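Local atomic coordinates of uncharacterized protein (Pseudomonas aeruginosa UCBPP-PA14, PDB entry 3FD9), a protein that holds the type III secretion regulon in check by disrupting self-association and DNA binding of the transcriptional activator ExsA until the anti-antiactivator ExsC relieves it. Residues A17-I28 / F49-L58; A85-A94 / Q247-Q255. All coordinates share one frame; numbering follows the deposited sequence.

Contact 1: residues A17-I28 / F49-L58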
loop_
_atom_site.group_PDB
_atom_site.type_symbol
_atom_site.label_atom_id
_atom_site.label_comp_id
_atom_site.label_asym_id
_atom_site.label_seq_id
_atom_site.Cartn_x
_atom_site.Cartn_y
_atom_site.Cartn_z
ATOM N N ALA A 17 -2.514 0.346 -18.950
ATOM C CA ALA A 17 -1.927 1.307 -18.018
ATOM C C ALA A 17 -2.996 2.168 -17.342
ATOM O O ALA A 17 -3.312 3.265 -17.805
ATOM C CB ALA A 17 -0.902 2.186 -18.729
ATOM N N SER A 18 -3.535 1.661 -16.234
ATOM C CA SER A 18 -4.645 2.294 -15.533
ATOM C C SER A 18 -4.236 2.779 -14.149
ATOM O O SER A 18 -3.165 2.432 -13.650
ATOM C CB SER A 18 -5.783 1.294 -15.384
ATOM O OG SER A 18 -5.332 0.146 -14.685
ATOM N N SER A 19 -5.106 3.569 -13.526
ATOM C CA SER A 19 -4.831 4.137 -12.209
ATOM C C SER A 19 -4.612 3.048 -11.177
ATOM O O SER A 19 -4.024 3.283 -10.128
ATOM C CB SER A 19 -5.981 5.036 -11.759
ATOM O OG SER A 19 -7.168 4.287 -11.581
ATOM N N SER A 20 -5.094 1.851 -11.480
ATOM C CA SER A 20 -4.941 0.717 -10.586
ATOM C C SER A 20 -3.474 0.307 -10.445
ATOM O O SER A 20 -3.027 -0.028 -9.358
ATOM C CB SER A 20 -5.773 -0.456 -11.087
ATOM O OG SER A 20 -5.858 -1.457 -10.094
ATOM N N LEU A 21 -2.728 0.335 -11.543
ATOM C CA LEU A 21 -1.297 0.040 -11.499
ATOM C C LEU A 21 -0.566 0.955 -10.533
ATOM O O LEU A 21 0.362 0.536 -9.842
ATOM C CB LEU A 21 -0.670 0.193 -12.888
ATOM C CG LEU A 21 -0.646 -1.034 -13.803
ATOM C CD1 LEU A 21 -0.211 -0.642 -15.213
ATOM C CD2 LEU A 21 0.257 -2.126 -13.229
ATOM N N TYR A 22 -0.982 2.214 -10.502
ATOM C CA TYR A 22 -0.305 3.225 -9.705
ATOM C C TYR A 22 -0.709 3.164 -8.246
ATOM O O TYR A 22 0.081 3.465 -7.360
ATOM C CB TYR A 22 -0.583 4.612 -10.272
ATOM C CG TYR A 22 0.083 4.841 -11.608
ATOM C CD1 TYR A 22 -0.652 4.829 -12.785
ATOM C CD2 TYR A 22 1.453 5.051 -11.691
ATOM C CE1 TYR A 22 -0.041 5.036 -14.005
ATOM C CE2 TYR A 22 2.072 5.258 -12.903
ATOM C CZ TYR A 22 1.323 5.251 -14.058
ATOM O OH TYR A 22 1.945 5.458 -15.269
ATOM N N ARG A 23 -1.949 2.779 -8.000
ATOM C CA ARG A 23 -2.412 2.593 -6.648
ATOM C C ARG A 23 -1.732 1.366 -6.045
ATOM O O ARG A 23 -1.138 1.449 -4.966
ATOM C CB ARG A 23 -3.937 2.473 -6.621
ATOM C CG ARG A 23 -4.661 3.786 -6.900
ATOM C CD ARG A 23 -5.010 4.544 -5.628
ATOM N NE ARG A 23 -4.063 4.300 -4.542
ATOM C CZ ARG A 23 -4.332 3.585 -3.450
ATOM N NH1 ARG A 23 -5.533 3.038 -3.279
ATOM N NH2 ARG A 23 -3.395 3.423 -2.521
ATOM N N GLU A 24 -1.801 0.233 -6.740
ATOM C CA GLU A 24 -1.176 -0.996 -6.252
ATOM C C GLU A 24 0.321 -0.845 -5.971
ATOM O O GLU A 24 0.853 -1.456 -5.046
ATOM C CB GLU A 24 -1.376 -2.129 -7.247
ATOM C CG GLU A 24 -2.787 -2.676 -7.311
ATOM C CD GLU A 24 -2.964 -3.623 -8.493
ATOM O OE1 GLU A 24 -1.939 -3.990 -9.116
ATOM O OE2 GLU A 24 -4.122 -3.996 -8.799
ATOM N N SER A 25 0.994 -0.035 -6.779
ATOM C CA SER A 25 2.430 0.164 -6.643
ATOM C C SER A 25 2.776 1.267 -5.662
ATOM O O SER A 25 3.945 1.625 -5.529
ATOM C CB SER A 25 3.055 0.491 -7.997
ATOM O OG SER A 25 3.122 -0.662 -8.820
ATOM N N GLY A 26 1.766 1.814 -4.991
ATOM C CA GLY A 26 1.976 2.862 -4.005
ATOM C C GLY A 26 2.676 4.076 -4.586
ATOM O O GLY A 26 3.463 4.743 -3.914
ATOM N N ILE A 27 2.398 4.358 -5.852
ATOM C CA ILE A 27 2.972 5.522 -6.504
ATOM C C ILE A 27 2.083 6.726 -6.234
ATOM O O ILE A 27 2.568 7.850 -6.073
ATOM C CB ILE A 27 3.118 5.291 -8.023
ATOM C CG1 ILE A 27 4.062 4.122 -8.279
ATOM C CG2 ILE A 27 3.679 6.527 -8.717
ATOM C CD1 ILE A 27 5.483 4.376 -7.775
ATOM N N ILE A 28 0.778 6.466 -6.174
ATOM C CA ILE A 28 -0.241 7.482 -5.960
ATOM C C ILE A 28 -1.185 7.021 -4.840
ATOM O O ILE A 28 -1.795 5.953 -4.932
ATOM C CB ILE A 28 -1.063 7.685 -7.238
ATOM C CG1 ILE A 28 -0.140 7.926 -8.429
ATOM C CG2 ILE A 28 -2.026 8.838 -7.082
ATOM C CD1 ILE A 28 -0.794 8.644 -9.592
ATOM N N PHE A 49 -1.561 9.156 -17.197
ATOM C CA PHE A 49 -1.238 7.799 -16.790
ATOM C C PHE A 49 -0.282 7.134 -17.760
ATOM O O PHE A 49 0.458 6.234 -17.379
ATOM C CB PHE A 49 -2.502 6.951 -16.613
ATOM C CG PHE A 49 -3.297 7.295 -15.384
ATOM C CD1 PHE A 49 -4.680 7.292 -15.410
ATOM C CD2 PHE A 49 -2.658 7.642 -14.206
ATOM C CE1 PHE A 49 -5.416 7.616 -14.275
ATOM C CE2 PHE A 49 -3.386 7.968 -13.069
ATOM C CZ PHE A 49 -4.763 7.956 -13.104
ATOM N N ARG A 50 -0.288 7.585 -19.010
ATOM C CA ARG A 50 0.539 6.968 -20.039
ATOM C C ARG A 50 1.833 7.724 -20.324
ATOM O O ARG A 50 2.670 7.261 -21.104
ATOM C CB ARG A 50 -0.264 6.794 -21.331
ATOM C CG ARG A 50 -0.845 5.397 -21.511
ATOM C CD ARG A 50 -1.974 5.382 -22.528
ATOM N NE ARG A 50 -1.805 6.413 -23.548
ATOM C CZ ARG A 50 -2.616 7.457 -23.694
ATOM N NH1 ARG A 50 -3.662 7.601 -22.890
ATOM N NH2 ARG A 50 -2.387 8.351 -24.648
ATOM N N CYS A 51 2.010 8.877 -19.689
ATOM C CA CYS A 51 3.144 9.729 -20.024
ATOM C C CYS A 51 4.471 9.181 -19.499
ATOM O O CYS A 51 4.507 8.442 -18.521
ATOM C CB CYS A 51 2.898 11.167 -19.553
ATOM S SG CYS A 51 3.252 11.495 -17.826
ATOM N N GLU A 52 5.562 9.547 -20.161
ATOM C CA GLU A 52 6.883 9.000 -19.844
ATOM C C GLU A 52 7.341 9.289 -18.424
ATOM O O GLU A 52 7.888 8.417 -17.760
ATOM C CB GLU A 52 7.928 9.525 -20.829
ATOM C CG GLU A 52 7.930 8.809 -22.164
ATOM C CD GLU A 52 8.545 7.424 -22.071
ATOM O OE1 GLU A 52 8.643 6.883 -20.941
ATOM O OE2 GLU A 52 8.935 6.880 -23.131
ATOM N N TRP A 53 7.129 10.527 -17.980
ATOM C CA TRP A 53 7.527 10.973 -16.642
ATOM C C TRP A 53 6.911 10.090 -15.581
ATOM O O TRP A 53 7.613 9.513 -14.765
ATOM C CB TRP A 53 7.112 12.425 -16.412
ATOM C CG TRP A 53 7.379 12.934 -15.031
ATOM C CD1 TRP A 53 8.590 13.284 -14.507
ATOM C CD2 TRP A 53 6.413 13.180 -13.997
ATOM N NE1 TRP A 53 8.442 13.719 -13.212
ATOM C CE2 TRP A 53 7.114 13.662 -12.872
ATOM C CE3 TRP A 53 5.023 13.023 -13.908
ATOM C CZ2 TRP A 53 6.483 13.994 -11.679
ATOM C CZ3 TRP A 53 4.392 13.354 -12.722
ATOM C CH2 TRP A 53 5.125 13.835 -11.618
ATOM N N LEU A 54 5.593 9.974 -15.603
ATOM C CA LEU A 54 4.909 9.191 -14.588
ATOM C C LEU A 54 5.271 7.712 -14.720
ATOM O O LEU A 54 5.304 6.985 -13.733
ATOM C CB LEU A 54 3.395 9.405 -14.664
ATOM C CG LEU A 54 2.589 8.827 -13.498
ATOM C CD1 LEU A 54 3.167 9.268 -12.154
ATOM C CD2 LEU A 54 1.120 9.211 -13.596
ATOM N N GLN A 55 5.550 7.271 -15.940
ATOM C CA GLN A 55 5.950 5.886 -16.175
ATOM C C GLN A 55 7.318 5.594 -15.558
ATOM O O GLN A 55 7.575 4.495 -15.071
ATOM C CB GLN A 55 5.989 5.591 -17.675
ATOM C CG GLN A 55 4.634 5.588 -18.352
ATOM C CD GLN A 55 3.828 4.361 -18.012
ATOM O OE1 GLN A 55 4.360 3.370 -17.500
ATOM N NE2 GLN A 55 2.529 4.416 -18.293
ATOM N N GLN A 56 8.193 6.592 -15.606
ATOM C CA GLN A 56 9.528 6.505 -15.044
ATOM C C GLN A 56 9.430 6.395 -13.530
ATOM O O GLN A 56 10.079 5.550 -12.913
ATOM C CB GLN A 56 10.326 7.750 -15.447
ATOM C CG GLN A 56 11.719 7.900 -14.835
ATOM C CD GLN A 56 12.533 9.015 -15.506
ATOM O OE1 GLN A 56 12.940 8.893 -16.668
ATOM N NE2 GLN A 56 12.767 10.103 -14.776
ATOM N N ARG A 57 8.602 7.244 -12.929
ATOM C CA ARG A 57 8.398 7.190 -11.489
ATOM C C ARG A 57 7.805 5.854 -11.070
ATOM O O ARG A 57 8.218 5.287 -10.058
ATOM C CB ARG A 57 7.547 8.359 -11.005
ATOM C CG ARG A 57 8.266 9.685 -11.155
ATOM C CD ARG A 57 7.601 10.789 -10.378
ATOM N NE ARG A 57 7.770 10.599 -8.939
ATOM C CZ ARG A 57 8.471 11.404 -8.146
ATOM N NH1 ARG A 57 9.080 12.475 -8.644
ATOM N NH2 ARG A 57 8.555 11.139 -6.850
ATOM N N LEU A 58 6.859 5.335 -11.846
ATOM C CA LEU A 58 6.281 4.026 -11.543
ATOM C C LEU A 58 7.360 2.938 -11.494
ATOM O O LEU A 58 7.519 2.241 -10.484
ATOM C CB LEU A 58 5.198 3.655 -12.557
ATOM C CG LEU A 58 4.594 2.249 -12.440
ATOM C CD1 LEU A 58 4.037 1.993 -11.064
ATOM C CD2 LEU A 58 3.506 2.032 -13.494
#
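Tyr22 reaches from helix 19-24 into the hollow formed by Phe49, Leu54, Gln55 and Leu58, and its hydroxyl OH donates a hydrogen bond of 2.7 Å to the backbone O of Phe49. The chi1 of -69° sets CG of Tyr22 beside its own backbone N, directing the ring across to segment 49-58. Leu54 lies over one face of this ring, toward its rim, with CD2 4.2 Å from the ring centroid in a CH-pi contact. Leu58 approaches at about a right angle, its CB 3.5 Å from Tyr22 CE2. At the edge stand Phe49 O and the Gln55 amide, whose NE2 is near the hydroxyl but too poorly angled to bond with it. The rings of Tyr22 and Phe49 are close to parallel, with planes 23° apart, yet slid so far past one another that they hardly overlap; CE1 of Tyr22 meets CD2 of Phe49 instead. Ser19 CA lies over one face of the Phe49 ring, toward its rim, and Ser19 CB comes within 3.4 Å of Phe49 CZ; Leu33 of helix 30-39 also packs on Phe49. Farther along, CG of Leu58 is anti to its backbone N, and the branch ending in CD1 meets Ile27 CG1 at 3.5 Å and also reaches CB of Ser25. Ile27 follows Gly26, whose positive phi belongs to the Schellman motif closing helix 19-24. On the other segment Cys51 is the N-cap of helix 52-60, its SG accepting from Leu54 N. The axes of helices 19-24 and 52-58 lie 11.3 Å apart at an angle of 35°, a gap bridged by side chains. Tyr22 is thus a single aromatic knob in a hole at the junction of helices 42-50 and 52-60, within the ExsD N-terminal domain.

Contact 2: residues A85-A94 / Q247-Q255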
loop_
_atom_site.group_PDB
_atom_site.type_symbol
_atom_site.label_atom_id
_atom_site.label_comp_id
_atom_site.label_asym_id
_atom_site.label_seq_id
_atom_site.Cartn_x
_atom_site.Cartn_y
_atom_site.Cartn_z
ATOM N N ALA A 85 5.004 16.632 -21.476
ATOM C CA ALA A 85 6.405 16.803 -21.816
ATOM C C ALA A 85 7.072 17.856 -20.942
ATOM O O ALA A 85 8.289 18.024 -20.996
ATOM C CB ALA A 85 6.547 17.165 -23.287
ATOM N N GLU A 86 6.276 18.563 -20.143
ATOM C CA GLU A 86 6.795 19.625 -19.283
ATOM C C GLU A 86 7.010 19.156 -17.855
ATOM O O GLU A 86 7.514 19.900 -17.014
ATOM C CB GLU A 86 5.859 20.831 -19.295
ATOM C CG GLU A 86 6.047 21.728 -20.499
ATOM C CD GLU A 86 7.468 22.268 -20.591
ATOM O OE1 GLU A 86 7.974 22.776 -19.562
ATOM O OE2 GLU A 86 8.076 22.185 -21.686
ATOM N N LEU A 87 6.625 17.917 -17.582
ATOM C CA LEU A 87 6.767 17.360 -16.248
ATOM C C LEU A 87 8.191 16.900 -16.003
ATOM O O LEU A 87 8.782 16.224 -16.838
ATOM C CB LEU A 87 5.815 16.179 -16.064
ATOM C CG LEU A 87 4.332 16.530 -16.033
ATOM C CD1 LEU A 87 3.493 15.273 -16.078
ATOM C CD2 LEU A 87 4.032 17.338 -14.803
ATOM N N GLY A 88 8.737 17.262 -14.849
ATOM C CA GLY A 88 10.040 16.788 -14.432
ATOM C C GLY A 88 10.209 17.026 -12.944
ATOM O O GLY A 88 9.331 17.603 -12.295
ATOM N N ASP A 89 11.336 16.581 -12.400
ATOM C CA ASP A 89 11.624 16.773 -10.994
ATOM C C ASP A 89 12.868 17.618 -10.818
ATOM O O ASP A 89 13.733 17.632 -11.684
ATOM C CB ASP A 89 11.829 15.427 -10.315
ATOM C CG ASP A 89 10.595 14.561 -10.367
ATOM O OD1 ASP A 89 9.606 14.893 -9.671
ATOM O OD2 ASP A 89 10.621 13.543 -11.093
ATOM N N ARG A 90 12.940 18.327 -9.699
ATOM C CA ARG A 90 14.161 18.995 -9.294
ATOM C C ARG A 90 14.797 18.057 -8.287
ATOM O O ARG A 90 14.213 17.783 -7.240
ATOM C CB ARG A 90 13.857 20.343 -8.642
ATOM C CG ARG A 90 12.742 21.139 -9.310
ATOM C CD ARG A 90 13.265 22.065 -10.392
ATOM N NE ARG A 90 14.193 23.066 -9.863
ATOM C CZ ARG A 90 14.695 24.074 -10.573
ATOM N NH1 ARG A 90 14.357 24.224 -11.849
ATOM N NH2 ARG A 90 15.534 24.934 -10.007
ATOM N N VAL A 91 15.984 17.555 -8.601
ATOM C CA VAL A 91 16.559 16.461 -7.841
ATOM C C VAL A 91 17.896 16.833 -7.222
ATOM O O VAL A 91 18.828 17.224 -7.919
ATOM C CB VAL A 91 16.764 15.220 -8.718
ATOM C CG1 VAL A 91 17.254 14.069 -7.859
ATOM C CG2 VAL A 91 15.477 14.848 -9.431
ATOM N N ASN A 92 17.995 16.694 -5.905
ATOM C CA ASN A 92 19.228 17.017 -5.211
ATOM C C ASN A 92 20.100 15.791 -5.054
ATOM O O ASN A 92 19.859 14.959 -4.182
ATOM C CB ASN A 92 18.938 17.622 -3.844
ATOM C CG ASN A 92 20.185 18.116 -3.160
ATOM O OD1 ASN A 92 21.268 18.114 -3.745
ATOM N ND2 ASN A 92 20.046 18.546 -1.914
ATOM N N LEU A 93 21.123 15.690 -5.893
ATOM C CA LEU A 93 22.010 14.535 -5.880
ATOM C C LEU A 93 22.878 14.489 -4.631
ATOM O O LEU A 93 23.659 13.559 -4.450
ATOM C CB LEU A 93 22.872 14.494 -7.137
ATOM C CG LEU A 93 22.094 14.258 -8.425
ATOM C CD1 LEU A 93 22.934 14.625 -9.619
ATOM C CD2 LEU A 93 21.647 12.818 -8.508
ATOM N N ALA A 94 22.739 15.482 -3.765
ATOM C CA ALA A 94 23.344 15.383 -2.449
ATOM C C ALA A 94 22.800 14.122 -1.801
ATOM O O ALA A 94 23.508 13.124 -1.673
ATOM C CB ALA A 94 23.010 16.602 -1.612
ATOM N N GLN A 247 14.149 12.864 -17.937
ATOM C CA GLN A 247 13.211 13.622 -18.753
ATOM C C GLN A 247 13.861 14.913 -19.190
ATOM O O GLN A 247 14.845 15.345 -18.597
ATOM C CB GLN A 247 11.924 13.908 -17.979
ATOM C CG GLN A 247 11.202 12.652 -17.546
ATOM C CD GLN A 247 11.058 11.655 -18.680
ATOM O OE1 GLN A 247 10.331 11.894 -19.637
ATOM N NE2 GLN A 247 11.748 10.528 -18.572
ATOM N N ALA A 248 13.322 15.517 -20.239
ATOM C CA ALA A 248 13.863 16.766 -20.728
ATOM C C ALA A 248 13.914 17.769 -19.594
ATOM O O ALA A 248 14.914 18.465 -19.430
ATOM C CB ALA A 248 13.030 17.297 -21.877
ATOM N N GLN A 249 12.846 17.817 -18.801
ATOM C CA GLN A 249 12.691 18.844 -17.774
ATOM C C GLN A 249 13.164 18.455 -16.380
ATOM O O GLN A 249 13.039 19.245 -15.444
ATOM C CB GLN A 249 11.240 19.307 -17.708
ATOM C CG GLN A 249 10.770 19.970 -18.984
ATOM C CD GLN A 249 11.715 21.056 -19.447
ATOM O OE1 GLN A 249 12.206 21.849 -18.644
ATOM N NE2 GLN A 249 11.975 21.100 -20.750
ATOM N N ASP A 250 13.688 17.243 -16.229
ATOM C CA ASP A 250 14.309 16.837 -14.973
ATOM C C ASP A 250 15.525 17.717 -14.738
ATOM O O ASP A 250 16.396 17.798 -15.592
ATOM C CB ASP A 250 14.750 15.378 -15.046
ATOM C CG ASP A 250 13.638 14.402 -14.696
ATOM O OD1 ASP A 250 12.702 14.790 -13.962
ATOM O OD2 ASP A 250 13.705 13.232 -15.142
ATOM N N HIS A 251 15.583 18.391 -13.594
ATOM C CA HIS A 251 16.725 19.238 -13.254
ATOM C C HIS A 251 17.485 18.654 -12.075
ATOM O O HIS A 251 16.908 18.403 -11.034
ATOM C CB HIS A 251 16.265 20.666 -12.926
ATOM C CG HIS A 251 17.380 21.597 -12.546
ATOM N ND1 HIS A 251 17.563 22.057 -11.256
ATOM C CD2 HIS A 251 18.370 22.157 -13.284
ATOM C CE1 HIS A 251 18.615 22.857 -11.218
ATOM N NE2 HIS A 251 19.124 22.933 -12.435
ATOM N N PHE A 252 18.783 18.439 -12.238
ATOM C CA PHE A 252 19.615 17.949 -11.145
ATOM C C PHE A 252 20.497 19.057 -10.576
ATOM O O PHE A 252 20.792 20.043 -11.265
ATOM C CB PHE A 252 20.480 16.778 -11.609
ATOM C CG PHE A 252 19.689 15.612 -12.101
ATOM C CD1 PHE A 252 19.118 14.721 -11.209
ATOM C CD2 PHE A 252 19.500 15.412 -13.457
ATOM C CE1 PHE A 252 18.376 13.641 -11.664
ATOM C CE2 PHE A 252 18.753 14.335 -13.917
ATOM C CZ PHE A 252 18.193 13.447 -13.020
ATOM N N TYR A 253 20.905 18.899 -9.320
ATOM C CA TYR A 253 21.747 19.896 -8.670
ATOM C C TYR A 253 22.347 19.340 -7.381
ATOM O O TYR A 253 21.969 18.260 -6.940
ATOM C CB TYR A 253 20.957 21.188 -8.402
ATOM C CG TYR A 253 19.914 21.062 -7.316
ATOM C CD1 TYR A 253 20.221 21.373 -5.995
ATOM C CD2 TYR A 253 18.629 20.627 -7.607
ATOM C CE1 TYR A 253 19.268 21.247 -4.988
ATOM C CE2 TYR A 253 17.674 20.500 -6.612
ATOM C CZ TYR A 253 17.999 20.816 -5.305
ATOM O OH TYR A 253 17.059 20.699 -4.307
ATOM N N TRP A 254 23.282 20.077 -6.789
ATOM C CA TRP A 254 23.945 19.634 -5.562
ATOM C C TRP A 254 23.882 20.693 -4.463
ATOM O O TRP A 254 24.188 21.863 -4.697
ATOM C CB TRP A 254 25.408 19.270 -5.833
ATOM C CG TRP A 254 26.129 18.800 -4.605
ATOM C CD1 TRP A 254 26.666 19.579 -3.616
ATOM C CD2 TRP A 254 26.385 17.445 -4.227
ATOM N NE1 TRP A 254 27.237 18.790 -2.648
ATOM C CE2 TRP A 254 27.075 17.472 -3.001
ATOM C CE3 TRP A 254 26.097 16.205 -4.810
ATOM C CZ2 TRP A 254 27.485 16.316 -2.349
ATOM C CZ3 TRP A 254 26.503 15.063 -4.167
ATOM C CH2 TRP A 254 27.188 15.122 -2.948
ATOM N N GLN A 255 23.503 20.278 -3.260
ATOM C CA GLN A 255 23.403 21.204 -2.139
ATOM C C GLN A 255 23.527 20.472 -0.804
ATOM O O GLN A 255 22.672 19.658 -0.453
ATOM C CB GLN A 255 22.074 21.962 -2.202
ATOM C CG GLN A 255 21.999 23.154 -1.269
ATOM C CD GLN A 255 20.590 23.700 -1.137
ATOM O OE1 GLN A 255 19.614 22.947 -1.163
ATOM N NE2 GLN A 255 20.477 25.019 -0.986
HETATM O O HOH W 1 10.086 16.500 -19.179
#
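Tyr253 folds its ring back over strand 90-92, where Asn92 lies across one face. A chi1 of 71° places its CG between backbone N and carbonyl carbon, bringing CZ to 3.6 Å from Asn92 CB. The Asn92 amide runs nearly parallel to the ring, their planes 12° apart. The backbone of Tyr253 is gripped as well: its N donates to Val91 O at 3.0 Å and its O accepts from Leu93 N, continuing the parallel ladder begun by His251 N to Asp89 O and Val91 N to His251 O. Beyond the ring, Asn92 ND2 donates 3.2 Å in the carbonyl plane to Gln255 O, while its OD1 accepts from Ala94 N to make an Asx turn and takes a weak bond from Gln255 N. On the same face as Tyr253, His251 sets ND1 over the centre of the Arg90 guanidinium, 3.6 Å from CZ, with the two planes inclined by 32°; Arg90 is poorly ordered, so this contact is less certain. Ahead of the strands the bent chain of Gln249 lies against the backbone of Ala85 and Glu86, CG 3.7 Å from Ala85 O. A water bridges Gln249 N to Ala85 O and Leu87 O. The following residue, Asp250, accepts from Asp89 N through OD1 at 2.7 Å. The Asp89 carboxylate accepts a hydrogen bond from Trp53 NE1. On the opposite face of the two-stranded sheet, Val91 CB lies 3.5 Å from Phe252 CD1; past the strand, Leu93 CD1 packs on Phe252 CB. Helices 96-115 and 232-241 pack on that face: Val91 touches Ser98 and Trp102 of the first, Phe252 Gln237 and Leu240 of the second. Ahead of the strands, Gln247 meets Trp53 of helix 52-60.

Helix 52-60, one side of contact 1, also abuts contact 2: Arg57 forms a salt bridge with Asp89, Gln56 probably bonds to Gln247, and Trp53 packs on Leu87. Contact 1 is nearer the chain centre, about 11 Å between centres against about 17 Å, and buries Tyr22 and Phe49; contact 2 has a buried Val91/Phe252 face and a more exposed Arg90/His251/Tyr253 face. Contact 1 relies on side-chain packing between helices close in sequence, with a single hydrogen bond assigned across it; contact 2 relies on a backbone ladder joining segments 153 residues apart. A second subunit touches segment 17-28, whereas no other chain of the assembly reaches contact 2.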